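PDB 5EFZ: homoserine O-acetyltransferase from Pseudomonas veronii, which hydrolyses ethyl acetate to ethanol and acetate, a step in the breakdown of short-chain methyl ketones such as 2-butanone. Local coordinates for residues A[27-32]-A[41-46]; A[96-101]-A[125-130]. All coordinates share one frame; numbering follows the deposited sequence.

In the fold
The two contacts meet at one edge of the central sheet of an alpha/beta hydrolase, their centres 11 Å apart. Interaction 1 pairs the edge strand 26-29 with strand 45-51; interaction 2 ties the loop after strand 92-96 to helix 124-139. They share an apolar layer: Ile-30 CD1 lies 3.6 Å from Ala-130 CB, and Cys-44 SG is 3.9 Å from Ile-99 CD1, while Leu-46 CD2 approaches Ile-99 CG1 at 3.9 Å. Interaction 1 is remote from the inferred catalytic residues. Interaction 2 is nearer, the side chain of Gln-98 being about 8 Å from that of Ser-151, the inferred nucleophile, and about 6 Å from a bound acetate ion.

Interaction 1 of 2, residues A[27-32]-A[41-46]; sequences LINIGP and MPECLL
Asn-29 and Leu-45 face each other as an antiparallel non-hydrogen-bonded pair, and the CD2 methyl of Leu-45 lies against the root of the asparagine, 3.5 Å from Asn-29 CB. The amide beyond it crosses the Glu-43 side chain at about a right angle, its plane turned 71° from the carboxylate. Asn-29 ND2 comes close to Glu-43 OE1, but the angle is too poor for a hydrogen bond. With CG anti to the backbone N (chi1 -170°), Asn-29 points OD1 forward to the next-but-one residue, where Gly-31 N donates to it at 2.8 Å from above the amide carbonyl plane, an Asx turn.

Ile-28 and Leu-46, with side chains on the other face of the sheet, form the hydrogen-bonded pair, with Ile-28 N to Leu-46 O at 2.8 Å and Leu-46 N to Ile-28 O at 2.9 Å. Further along, Ile-30 N bonds Cys-44 O at 3.0 Å, and Cys-44 N bonds Gly-31 O. Ile-30 holds CG1 between its backbone N and carbonyl carbon (chi1 58°), which lays that branch 3.9 Å from Cys-44 CB; its CG2 instead meets Leu-46 CD1 at 4.1 Å.

Strand 26-29 thus edges the alpha/beta hydrolase sheet, antiparallel to strand 45-51. Helix 124-139 covers the face carrying Ile-28 and Leu-46: Leu-134 and Tyr-138 pack on Ile-28, and Ala-130 touches Leu-46. Cys-44 also packs against Leu-33 of strand 33-34.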
# COMPACT_ATOMS: atom_id res chain seq x y z
N LEU A 27 14.19 -26.00 22.95
CA LEU A 27 14.21 -24.74 23.73
C LEU A 27 15.52 -24.65 24.45
O LEU A 27 15.82 -25.49 25.31
CB LEU A 27 13.09 -24.66 24.76
CG LEU A 27 11.71 -24.14 24.42
CD1 LEU A 27 11.77 -22.96 23.45
CD2 LEU A 27 10.88 -25.28 23.86
N ILE A 28 16.32 -23.65 24.10
CA ILE A 28 17.62 -23.51 24.76
C ILE A 28 17.66 -22.28 25.64
O ILE A 28 17.43 -21.16 25.17
CB ILE A 28 18.75 -23.45 23.72
CG1 ILE A 28 18.79 -24.77 22.95
CG2 ILE A 28 20.08 -23.19 24.44
CD1 ILE A 28 19.59 -24.72 21.68
N ASN A 29 17.96 -22.48 26.91
CA ASN A 29 18.09 -21.37 27.84
C ASN A 29 19.46 -20.75 27.70
O ASN A 29 20.45 -21.35 28.06
CB ASN A 29 17.87 -21.83 29.29
CG ASN A 29 17.75 -20.66 30.27
OD1 ASN A 29 18.08 -19.51 29.96
ND2 ASN A 29 17.28 -20.96 31.47
N ILE A 30 19.54 -19.53 27.19
CA ILE A 30 20.84 -18.91 27.09
C ILE A 30 21.19 -18.03 28.31
O ILE A 30 22.22 -17.37 28.33
CB ILE A 30 20.96 -18.08 25.83
CG1 ILE A 30 19.87 -17.01 25.78
CG2 ILE A 30 20.90 -18.96 24.56
CD1 ILE A 30 20.34 -15.78 25.10
N GLY A 31 20.32 -18.02 29.31
CA GLY A 31 20.59 -17.28 30.54
C GLY A 31 20.03 -15.87 30.47
O GLY A 31 19.19 -15.57 29.61
N PRO A 32 20.45 -15.00 31.40
CA PRO A 32 19.88 -13.64 31.44
C PRO A 32 20.20 -12.83 30.19
O PRO A 32 21.28 -12.97 29.61
CB PRO A 32 20.54 -13.02 32.68
CG PRO A 32 21.76 -13.86 32.92
CD PRO A 32 21.41 -15.24 32.48
N MET A 41 15.77 -9.62 30.87
CA MET A 41 15.07 -10.91 30.91
C MET A 41 15.87 -11.86 31.80
O MET A 41 17.02 -12.15 31.50
CB MET A 41 14.91 -11.50 29.51
CG MET A 41 14.36 -10.54 28.48
SD MET A 41 14.23 -11.40 26.89
CE MET A 41 13.09 -12.71 27.29
N PRO A 42 15.27 -12.35 32.89
CA PRO A 42 16.00 -13.25 33.80
C PRO A 42 16.44 -14.55 33.12
O PRO A 42 17.48 -15.09 33.47
CB PRO A 42 14.98 -13.55 34.89
CG PRO A 42 13.97 -12.47 34.80
CD PRO A 42 13.90 -12.08 33.36
N GLU A 43 15.64 -15.06 32.20
CA GLU A 43 16.06 -16.21 31.40
C GLU A 43 15.47 -16.07 30.01
O GLU A 43 14.27 -15.88 29.84
CB GLU A 43 15.65 -17.54 32.03
CG GLU A 43 14.16 -17.70 32.25
CD GLU A 43 13.73 -19.16 32.29
OE1 GLU A 43 14.61 -20.05 32.31
OE2 GLU A 43 12.50 -19.43 32.30
N CYS A 44 16.33 -16.14 29.02
CA CYS A 44 15.89 -16.02 27.65
C CYS A 44 15.95 -17.41 27.03
O CYS A 44 17.02 -18.00 26.96
CB CYS A 44 16.75 -15.02 26.88
SG CYS A 44 16.28 -14.84 25.15
N LEU A 45 14.78 -17.93 26.65
CA LEU A 45 14.70 -19.22 25.96
C LEU A 45 14.58 -18.98 24.47
O LEU A 45 13.70 -18.25 24.00
CB LEU A 45 13.50 -20.02 26.45
CG LEU A 45 13.35 -20.27 27.94
CD1 LEU A 45 12.18 -21.21 28.17
CD2 LEU A 45 14.60 -20.85 28.53
N LEU A 46 15.47 -19.59 23.70
CA LEU A 46 15.40 -19.51 22.26
C LEU A 46 14.95 -20.86 21.72
O LEU A 46 15.54 -21.89 22.07
CB LEU A 46 16.76 -19.13 21.66
CG LEU A 46 17.31 -17.75 22.02
CD1 LEU A 46 18.70 -17.59 21.34
CD2 LEU A 46 16.32 -16.62 21.58

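Interaction 2 of 2, residues A[96-101]-A[125-130]; sequences VNQIGN and GDDVSA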
# COMPACT_ATOMS: atom_id res chain seq x y z
N VAL A 96 16.65 -19.90 14.10
CA VAL A 96 16.43 -19.40 15.45
C VAL A 96 15.21 -18.50 15.46
O VAL A 96 15.16 -17.49 14.75
CB VAL A 96 17.65 -18.67 15.99
CG1 VAL A 96 17.41 -18.18 17.46
CG2 VAL A 96 18.93 -19.57 15.88
N ASN A 97 14.24 -18.87 16.28
CA ASN A 97 13.00 -18.09 16.40
C ASN A 97 13.18 -16.77 17.15
O ASN A 97 13.81 -16.72 18.21
CB ASN A 97 11.94 -18.95 17.11
CG ASN A 97 11.44 -20.09 16.23
OD1 ASN A 97 10.51 -19.90 15.44
ND2 ASN A 97 12.03 -21.29 16.39
N GLN A 98 12.63 -15.71 16.57
CA GLN A 98 12.65 -14.39 17.20
C GLN A 98 12.14 -14.43 18.62
O GLN A 98 11.13 -15.08 18.91
CB GLN A 98 11.75 -13.43 16.43
CG GLN A 98 12.42 -12.73 15.26
CD GLN A 98 11.47 -11.62 14.76
OE1 GLN A 98 10.94 -10.85 15.56
NE2 GLN A 98 11.22 -11.59 13.46
N ILE A 99 12.82 -13.70 19.50
CA ILE A 99 12.23 -13.35 20.79
C ILE A 99 10.91 -12.67 20.53
O ILE A 99 10.85 -11.68 19.78
CB ILE A 99 13.17 -12.41 21.58
CG1 ILE A 99 14.51 -13.14 21.83
CG2 ILE A 99 12.52 -12.00 22.93
CD1 ILE A 99 15.61 -12.21 22.38
N GLY A 100 9.84 -13.16 21.15
CA GLY A 100 8.55 -12.53 20.95
C GLY A 100 7.65 -13.26 19.96
O GLY A 100 6.48 -12.89 19.81
N ASN A 101 8.16 -14.30 19.30
CA ASN A 101 7.37 -14.92 18.24
C ASN A 101 6.46 -16.06 18.71
O ASN A 101 5.82 -16.72 17.88
CB ASN A 101 8.29 -15.45 17.11
CG ASN A 101 8.76 -16.90 17.31
OD1 ASN A 101 9.04 -17.36 18.43
ND2 ASN A 101 8.88 -17.62 16.20
N GLY A 125 18.67 -5.83 17.74
CA GLY A 125 19.98 -6.08 18.35
C GLY A 125 19.92 -7.08 19.51
O GLY A 125 20.90 -7.80 19.77
N ASP A 126 18.79 -7.12 20.23
CA ASP A 126 18.65 -8.10 21.31
C ASP A 126 18.60 -9.52 20.75
O ASP A 126 19.25 -10.40 21.28
CB ASP A 126 17.38 -7.81 22.14
CG ASP A 126 17.42 -6.43 22.82
OD1 ASP A 126 18.47 -6.08 23.40
OD2 ASP A 126 16.39 -5.70 22.77
N ASP A 127 17.84 -9.75 19.67
CA ASP A 127 17.87 -11.05 18.99
C ASP A 127 19.28 -11.47 18.57
O ASP A 127 19.71 -12.62 18.77
CB ASP A 127 16.98 -11.04 17.76
CG ASP A 127 15.49 -11.16 18.11
OD1 ASP A 127 15.09 -12.24 18.60
OD2 ASP A 127 14.73 -10.20 17.89
N VAL A 128 20.00 -10.55 17.96
CA VAL A 128 21.33 -10.89 17.43
C VAL A 128 22.30 -11.20 18.56
O VAL A 128 23.10 -12.14 18.49
CB VAL A 128 21.83 -9.77 16.50
CG1 VAL A 128 23.32 -10.00 16.06
CG2 VAL A 128 20.91 -9.75 15.25
N SER A 129 22.22 -10.43 19.64
CA SER A 129 23.06 -10.71 20.80
C SER A 129 22.74 -12.09 21.41
O SER A 129 23.65 -12.87 21.72
CB SER A 129 22.92 -9.60 21.86
OG SER A 129 23.68 -9.93 23.02
N ALA A 130 21.44 -12.38 21.55
CA ALA A 130 21.02 -13.69 22.04
C ALA A 130 21.48 -14.83 21.12
O ALA A 130 21.96 -15.86 21.60
CB ALA A 130 19.48 -13.73 22.20
O HOH W 1 16.16 -14.80 18.17
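Ile-99 and Asp-127 bring the two backbones to their nearest approach, 6.4 Å between CA atoms, where a type II turn from Gln-98 to Asn-101 stands beside helix 124-139. Asn-101 N closes the turn on Gln-98 O at 3.1 Å, and Gly-100 occupies the turn position with a positive phi of 101°.

The Asp-127 carboxylate reaches from the helix to the turn. Its OD1 accepts from Ile-99 N at 2.8 Å through the syn lone pair, with an N-H...O angle of 158°. A water molecule donates to the same OD1 and to Asn-97 O, making a second bridge between helix and loop. Asp-127 OD2 forms a salt bridge with Lys-272, whose NZ also bonds Ile-99 O and Gln-98 OE1, so this lysine probably offsets the buried negative charge.

In the alpha/beta hydrolase fold, this loop follows strand 92-96 and borders the active-site region; here the Gln-98 side chain packs on Met-152, just after the inferred nucleophile, and its NE2 bonds Thr-66 O. An alanine in place of Asp-127 would probably leave Ile-99 N and the water without their shared acceptor and Lys-272 without its carboxylate mate, freeing the turn to shift from the helix.

Ile-99 and Asp-127 run past each other in opposite directions, bringing Ile-99 CG1 within 3.4 Å of OD1. With CG1 anti to the carbonyl carbon (chi1 -61°), the isoleucine points at the helix, and CD1 meets Ala-130 CB at 4.2 Å.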